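Local coordinates for protein S-adenosylmethionine decarboxylase proenzyme (Aquifex aeolicus, PDB 2III) that probably catalyses the pyruvoyl-dependent decarboxylation of S-adenosylmethionine, supplying the propylamine donor for spermidine and spermine synthesis after cutting its own chain, at residues A[84-87]-A[88-91]; A[26-29]-A[30-34]; A[69-73]-A[74-78]. One frame throughout, in Å; residues are numbered along the deposited sequence.

Contact 1: residues A[84-87]-A[88-91]; sequences CGDP and SKAY
Lys89 turns its CG back beside its own backbone N (chi1 -67°) and stays extended beyond it, while Asp86 folds its carboxylate to the corresponding side (chi1 -39°), and the two side chains run alongside each other in the same direction. The touching is done by methylenes: Asp86 CB lies 3.8 Å from Lys89 CG. The charges remain further apart, Asp86 OD2 standing 4.4 Å from Lys89 NZ, too far for a salt bridge, and Asp86 is poorly ordered. Their attraction is therefore probably a mild one, and the ammonium group finds its hydrogen bond at Asn39 O. The long, flexible lysine suits this, since its stem can pack on Asp86 and Leu40 while its tip reaches a backbone carbonyl.

Beneath the side chains the backbone winds into helix. Lys89 N donates to Asp86 O at 3.1 Å, coming from above the carbonyl plane, and Tyr91 N gives the straighter bond to Pro87 O, also 3.1 Å but at 166°. Pro87 fits the first turn because its ring fixes phi near the helical value and a residue there needs no N-H for an earlier carbonyl. Its oxygen also meets the ring edge of Tyr91, with Pro87 O 2.9 Å from Tyr91 CD1. The tyrosine ring and the proline both lean on Leu7 of strand 3-14, and small Ala90 fits against Ile9, Val81 and Thr83. Just before, Gly85, poorly ordered in the model, takes a positive phi, which a residue without a side chain adopts easily. This is the short strand-to-helix connection of a two-layer alpha/beta sandwich, leading from Cys84, the predicted catalytic proton donor, into helix 87-101.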
loop_
_atom_site.group_PDB
_atom_site.type_symbol
_atom_site.label_atom_id
_atom_site.label_comp_id
_atom_site.label_asym_id
_atom_site.label_seq_id
_atom_site.Cartn_x
_atom_site.Cartn_y
_atom_site.Cartn_z
ATOM N N CYS A 84 2.462 -0.533 12.111
ATOM C CA CYS A 84 1.742 -1.295 13.132
ATOM C C CYS A 84 2.273 -0.992 14.527
ATOM O O CYS A 84 3.473 -1.095 14.773
ATOM C CB CYS A 84 1.876 -2.797 12.863
ATOM S SG CYS A 84 1.324 -3.310 11.228
ATOM N N GLY A 85 1.384 -0.611 15.437
ATOM C CA GLY A 85 1.812 -0.312 16.792
ATOM C C GLY A 85 2.046 1.149 17.154
ATOM O O GLY A 85 1.339 1.685 18.010
ATOM N N ASP A 86 3.027 1.798 16.526
ATOM C CA ASP A 86 3.341 3.201 16.835
ATOM C C ASP A 86 2.784 4.186 15.809
ATOM O O ASP A 86 3.431 4.470 14.799
ATOM C CB ASP A 86 4.855 3.387 16.923
ATOM C CG ASP A 86 5.544 2.226 17.605
ATOM O OD1 ASP A 86 5.275 1.989 18.803
ATOM O OD2 ASP A 86 6.350 1.546 16.936
ATOM N N PRO A 87 1.591 4.741 16.071
ATOM C CA PRO A 87 0.944 5.698 15.165
ATOM C C PRO A 87 1.761 6.963 14.916
ATOM O O PRO A 87 1.754 7.499 13.810
ATOM C CB PRO A 87 -0.373 6.004 15.870
ATOM C CG PRO A 87 -0.627 4.776 16.682
ATOM C CD PRO A 87 0.738 4.477 17.241
ATOM N N SER A 88 2.461 7.438 15.940
ATOM C CA SER A 88 3.256 8.643 15.783
ATOM C C SER A 88 4.337 8.495 14.720
ATOM O O SER A 88 4.762 9.477 14.119
ATOM C CB SER A 88 3.886 9.061 17.123
ATOM O OG SER A 88 4.938 8.196 17.507
ATOM N N LYS A 89 4.786 7.268 14.485
ATOM C CA LYS A 89 5.809 7.033 13.477
ATOM C C LYS A 89 5.189 7.177 12.085
ATOM O O LYS A 89 5.808 7.733 11.176
ATOM C CB LYS A 89 6.432 5.640 13.638
ATOM C CG LYS A 89 7.234 5.512 14.935
ATOM C CD LYS A 89 8.172 4.319 14.943
ATOM C CE LYS A 89 9.109 4.390 16.156
ATOM N NZ LYS A 89 10.208 3.382 16.075
ATOM N N ALA A 90 3.966 6.682 11.914
ATOM C CA ALA A 90 3.297 6.815 10.623
ATOM C C ALA A 90 3.138 8.303 10.318
ATOM O O ALA A 90 3.421 8.760 9.210
ATOM C CB ALA A 90 1.930 6.139 10.659
ATOM N N TYR A 91 2.693 9.062 11.312
ATOM C CA TYR A 91 2.493 10.487 11.113
ATOM C C TYR A 91 3.795 11.211 10.801
ATOM O O TYR A 91 3.844 12.053 9.906
ATOM C CB TYR A 91 1.821 11.116 12.329
ATOM C CG TYR A 91 0.355 10.766 12.461
ATOM C CD1 TYR A 91 -0.062 9.715 13.274
ATOM C CD2 TYR A 91 -0.617 11.494 11.776
ATOM C CE1 TYR A 91 -1.409 9.405 13.409
ATOM C CE2 TYR A 91 -1.965 11.184 11.899
ATOM C CZ TYR A 91 -2.356 10.142 12.719
ATOM O OH TYR A 91 -3.698 9.850 12.860
#

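Contact 2: residues A[26-29]-A[30-34]; sequences DIRE and LLEGA
Residues 26-29 and 30-34 are successive turns of one alpha-helix, joined by regular i to i+4 bonds. Leu31 N meets Ile27 O at 2.8 Å and Glu32 N meets Arg28 O at 2.9 Å; Leu30 and Gly33 donate likewise to Asp26 and Glu29. One turn apart, Ile27 and Leu31 point the same way, with Ile27 CG2 4.1 Å from Leu31 CG. These branched apolar chains suit the inner face, where they pack on Tyr47, and Leu30 joins Ile27 on Ile68 of the sheet.

The outer face is polar. Arg28 swings CG away from its backbone N (chi1 168°), laying CG 3.7 Å from Glu32 CD, and the two side chains cross at a slant. Arg28 NE and Glu32 OE2 are 4.5 Å apart, so a water mediates: it donates to Glu32 OE2 at 2.9 Å and weakly accepts from Arg28 NE. The side chain of Glu32 also comes within about 3 Å of a bound calcium ion. Asp26, whose OD2 accepts from Arg23 N, binds magnesium with Asp19 and Asp22. Such an amphipathic helix, apolar toward the sheet and charged on its outer side, is characteristic of the helical layer in a two-layer alpha/beta sandwich.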
loop_
_atom_site.group_PDB
_atom_site.type_symbol
_atom_site.label_atom_id
_atom_site.label_comp_id
_atom_site.label_asym_id
_atom_site.label_seq_id
_atom_site.Cartn_x
_atom_site.Cartn_y
_atom_site.Cartn_z
ATOM N N ASP A 26 15.479 10.145 -6.576
ATOM C CA ASP A 26 14.663 11.054 -5.773
ATOM C C ASP A 26 13.789 10.287 -4.761
ATOM O O ASP A 26 13.782 10.599 -3.570
ATOM C CB ASP A 26 13.748 11.898 -6.677
ATOM C CG ASP A 26 14.485 12.545 -7.844
ATOM O OD1 ASP A 26 15.358 13.407 -7.608
ATOM O OD2 ASP A 26 14.175 12.190 -9.005
ATOM N N ILE A 27 13.049 9.291 -5.245
ATOM C CA ILE A 27 12.160 8.505 -4.388
ATOM C C ILE A 27 12.937 7.788 -3.293
ATOM O O ILE A 27 12.521 7.780 -2.129
ATOM C CB ILE A 27 11.357 7.467 -5.218
ATOM C CG1 ILE A 27 10.464 8.196 -6.218
ATOM C CG2 ILE A 27 10.517 6.591 -4.312
ATOM C CD1 ILE A 27 9.602 9.254 -5.594
ATOM N N ARG A 28 14.070 7.202 -3.677
ATOM C CA ARG A 28 14.932 6.484 -2.751
ATOM C C ARG A 28 15.407 7.400 -1.642
ATOM O O ARG A 28 15.286 7.064 -0.467
ATOM C CB ARG A 28 16.128 5.893 -3.501
ATOM C CG ARG A 28 17.261 5.368 -2.626
ATOM C CD ARG A 28 18.103 4.365 -3.412
ATOM N NE ARG A 28 17.616 3.002 -3.208
ATOM C CZ ARG A 28 17.733 2.016 -4.091
ATOM N NH1 ARG A 28 18.318 2.235 -5.262
ATOM N NH2 ARG A 28 17.276 0.806 -3.793
ATOM N N GLU A 29 15.939 8.561 -2.003
ATOM C CA GLU A 29 16.405 9.493 -0.983
ATOM C C GLU A 29 15.250 9.873 -0.076
ATOM O O GLU A 29 15.380 9.879 1.146
ATOM C CB GLU A 29 16.975 10.758 -1.616
ATOM C CG GLU A 29 18.471 10.723 -1.824
ATOM C CD GLU A 29 19.040 12.103 -2.085
ATOM O OE1 GLU A 29 18.841 12.998 -1.233
ATOM O OE2 GLU A 29 19.686 12.294 -3.139
ATOM N N LEU A 30 14.119 10.187 -0.699
ATOM C CA LEU A 30 12.910 10.583 0.005
ATOM C C LEU A 30 12.456 9.554 1.045
ATOM O O LEU A 30 12.300 9.879 2.223
ATOM C CB LEU A 30 11.784 10.811 -1.007
ATOM C CG LEU A 30 10.425 11.257 -0.464
ATOM C CD1 LEU A 30 10.520 12.712 -0.030
ATOM C CD2 LEU A 30 9.357 11.093 -1.538
ATOM N N LEU A 31 12.236 8.317 0.604
ATOM C CA LEU A 31 11.779 7.260 1.504
ATOM C C LEU A 31 12.833 6.844 2.534
ATOM O O LEU A 31 12.489 6.466 3.659
ATOM C CB LEU A 31 11.310 6.032 0.702
ATOM C CG LEU A 31 10.101 6.190 -0.232
ATOM C CD1 LEU A 31 9.599 4.814 -0.643
ATOM C CD2 LEU A 31 8.987 6.948 0.467
ATOM N N GLU A 32 14.111 6.892 2.159
ATOM C CA GLU A 32 15.163 6.546 3.114
ATOM C C GLU A 32 15.110 7.618 4.191
ATOM O O GLU A 32 15.283 7.341 5.380
ATOM C CB GLU A 32 16.553 6.581 2.465
ATOM C CG GLU A 32 16.832 5.502 1.437
ATOM C CD GLU A 32 18.281 5.519 0.962
ATOM O OE1 GLU A 32 18.820 6.619 0.700
ATOM O OE2 GLU A 32 18.880 4.427 0.842
ATOM N N GLY A 33 14.865 8.849 3.756
ATOM C CA GLY A 33 14.799 9.962 4.679
ATOM C C GLY A 33 13.598 9.881 5.598
ATOM O O GLY A 33 13.679 10.284 6.764
ATOM N N ALA A 34 12.481 9.368 5.077
ATOM C CA ALA A 34 11.273 9.259 5.879
ATOM C C ALA A 34 11.484 8.209 6.964
ATOM O O ALA A 34 11.229 8.455 8.143
ATOM C CB ALA A 34 10.084 8.882 4.996
HETATM O O HOH W 1 18.022 2.054 -0.569
#

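Contact 3: residues A[69-73]-A[74-78]; sequences HTWPE and HGLAT
Trp71 lays its indole beside Leu76, bringing Trp71 CE3 to 3.8 Å from Leu76 CD2, and presents its ring edge to the next inward residue on that face, with Trp71 CZ3 3.4 Å from Thr78 OG1. The same hydroxyl oxygen sits 3.4 Å from His69 CB, so it lies between the indole edge and the base of the His69 side chain, a place that suits a short residue. On the opposite face of the sheet Ala77, being small, lets Thr70 CG2 come close to its CB. At the turn, Glu73 takes the position with CG between its backbone N and carbonyl carbon (chi1 71°), which carries CG over a face of the His74 ring in a CH-pi contact, 3.7 Å from the centroid.

The frame is a beta hairpin of strands 65-71 and 76-84, joined by a tight turn that ends in a G1 beta bulge, Gly75 and Leu76 both facing Trp71. Trp71 O accepts from His74 N at 3.0 Å and from Leu76 N at 3.2 Å, the donors arriving from opposite faces of the carbonyl plane. Gly75, at positive phi, suits the bulge because it has no side chain to strain. Further along, His69 and Thr78 form a hydrogen-bonded pair, with Thr78 N 2.9 Å from His69 O.

A second shell holds the polar groups. Thr70 OG1 is hydrogen-bonded to Ile21 O and Ala55 N. His69, the predicted proton acceptor in self-processing, is hydrogen-bonded through ND1 to Thr56 OG1 and through NE2 to His65 ND1 of the second subunit, and Thr78 OG1 to Tyr82 OH of that subunit.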
loop_
_atom_site.group_PDB
_atom_site.type_symbol
_atom_site.label_atom_id
_atom_site.label_comp_id
_atom_site.label_asym_id
_atom_site.label_seq_id
_atom_site.Cartn_x
_atom_site.Cartn_y
_atom_site.Cartn_z
ATOM N N HIS A 69 4.028 6.279 -5.650
ATOM C CA HIS A 69 3.936 6.133 -7.094
ATOM C C HIS A 69 3.901 7.578 -7.591
ATOM O O HIS A 69 3.239 8.429 -6.985
ATOM C CB HIS A 69 2.649 5.379 -7.442
ATOM C CG HIS A 69 2.556 4.017 -6.810
ATOM N ND1 HIS A 69 3.357 2.961 -7.189
ATOM C CD2 HIS A 69 1.752 3.543 -5.827
ATOM C CE1 HIS A 69 3.052 1.895 -6.469
ATOM N NE2 HIS A 69 2.080 2.220 -5.636
ATOM N N THR A 70 4.618 7.877 -8.670
ATOM C CA THR A 70 4.653 9.255 -9.147
ATOM C C THR A 70 4.407 9.476 -10.633
ATOM O O THR A 70 4.618 8.589 -11.457
ATOM C CB THR A 70 5.992 9.924 -8.789
ATOM O OG1 THR A 70 7.017 9.445 -9.668
ATOM C CG2 THR A 70 6.379 9.596 -7.356
ATOM N N TRP A 71 3.969 10.693 -10.947
ATOM C CA TRP A 71 3.662 11.120 -12.305
ATOM C C TRP A 71 4.166 12.544 -12.444
ATOM O O TRP A 71 3.446 13.500 -12.150
ATOM C CB TRP A 71 2.151 11.107 -12.549
ATOM C CG TRP A 71 1.545 9.739 -12.600
ATOM C CD1 TRP A 71 1.276 9.007 -13.718
ATOM C CD2 TRP A 71 1.133 8.938 -11.481
ATOM N NE1 TRP A 71 0.718 7.798 -13.366
ATOM C CE2 TRP A 71 0.620 7.730 -12.003
ATOM C CE3 TRP A 71 1.146 9.126 -10.090
ATOM C CZ2 TRP A 71 0.122 6.705 -11.180
ATOM C CZ3 TRP A 71 0.650 8.110 -9.271
ATOM C CH2 TRP A 71 0.145 6.912 -9.824
ATOM N N PRO A 72 5.427 12.704 -12.859
ATOM C CA PRO A 72 6.019 14.027 -13.031
ATOM C C PRO A 72 5.158 14.967 -13.886
ATOM O O PRO A 72 4.987 16.136 -13.545
ATOM C CB PRO A 72 7.357 13.706 -13.691
ATOM C CG PRO A 72 7.742 12.435 -13.010
ATOM C CD PRO A 72 6.444 11.649 -13.027
ATOM N N GLU A 73 4.609 14.453 -14.987
ATOM C CA GLU A 73 3.809 15.286 -15.889
ATOM C C GLU A 73 2.579 15.886 -15.224
ATOM O O GLU A 73 2.025 16.863 -15.725
ATOM C CB GLU A 73 3.365 14.494 -17.127
ATOM C CG GLU A 73 2.293 13.433 -16.848
ATOM C CD GLU A 73 2.870 12.073 -16.481
ATOM O OE1 GLU A 73 3.851 12.020 -15.706
ATOM O OE2 GLU A 73 2.329 11.054 -16.966
ATOM N N HIS A 74 2.154 15.299 -14.105
ATOM C CA HIS A 74 0.982 15.779 -13.375
ATOM C C HIS A 74 1.342 16.397 -12.030
ATOM O O HIS A 74 0.452 16.786 -11.268
ATOM C CB HIS A 74 -0.008 14.635 -13.145
ATOM C CG HIS A 74 -0.663 14.139 -14.397
ATOM N ND1 HIS A 74 -0.511 12.848 -14.858
ATOM C CD2 HIS A 74 -1.464 14.765 -15.288
ATOM C CE1 HIS A 74 -1.191 12.702 -15.981
ATOM N NE2 HIS A 74 -1.777 13.851 -16.262
ATOM N N GLY A 75 2.638 16.499 -11.743
ATOM C CA GLY A 75 3.065 17.060 -10.471
ATOM C C GLY A 75 2.392 16.291 -9.351
ATOM O O GLY A 75 2.070 16.838 -8.293
ATOM N N LEU A 76 2.202 14.999 -9.584
ATOM C CA LEU A 76 1.512 14.149 -8.627
ATOM C C LEU A 76 2.287 12.966 -8.078
ATOM O O LEU A 76 3.037 12.295 -8.798
ATOM C CB LEU A 76 0.221 13.626 -9.259
ATOM C CG LEU A 76 -0.499 12.507 -8.500
ATOM C CD1 LEU A 76 -1.189 13.092 -7.286
ATOM C CD2 LEU A 76 -1.502 11.816 -9.416
ATOM N N ALA A 77 2.062 12.712 -6.791
ATOM C CA ALA A 77 2.668 11.591 -6.086
ATOM C C ALA A 77 1.615 11.018 -5.135
ATOM O O ALA A 77 0.988 11.754 -4.379
ATOM C CB ALA A 77 3.897 12.056 -5.296
ATOM N N THR A 78 1.408 9.708 -5.189
ATOM C CA THR A 78 0.450 9.062 -4.307
ATOM C C THR A 78 1.254 8.288 -3.274
ATOM O O THR A 78 2.035 7.388 -3.612
ATOM C CB THR A 78 -0.492 8.134 -5.099
ATOM O OG1 THR A 78 0.271 7.282 -5.966
ATOM C CG2 THR A 78 -1.457 8.978 -5.928
#

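Overall arrangement
Contacts 2 and 3 touch directly: Ile27 CD1 of the helix packs 3.7 Å from Thr70 CG2 of the hairpin, joining the helical layer to the sheet. Contact 1 opens the other helix, 87-101, whose later residues Tyr96, Ile97 and Gln100 lie against the helix of contact 2. Contacts 1 and 3 lie on opposite sides of the chain's centre, with centres about 25 Å apart, yet the dimer brings such regions together: Cys84 packs on Trp71 of the second subunit, and His69 on its Ser64, the predicted pyruvoyl precursor. The active site is thus probably shared between subunits. The side chain of Pro72 in contact 3 lies about 8 Å from the magnesium bound by Asp26.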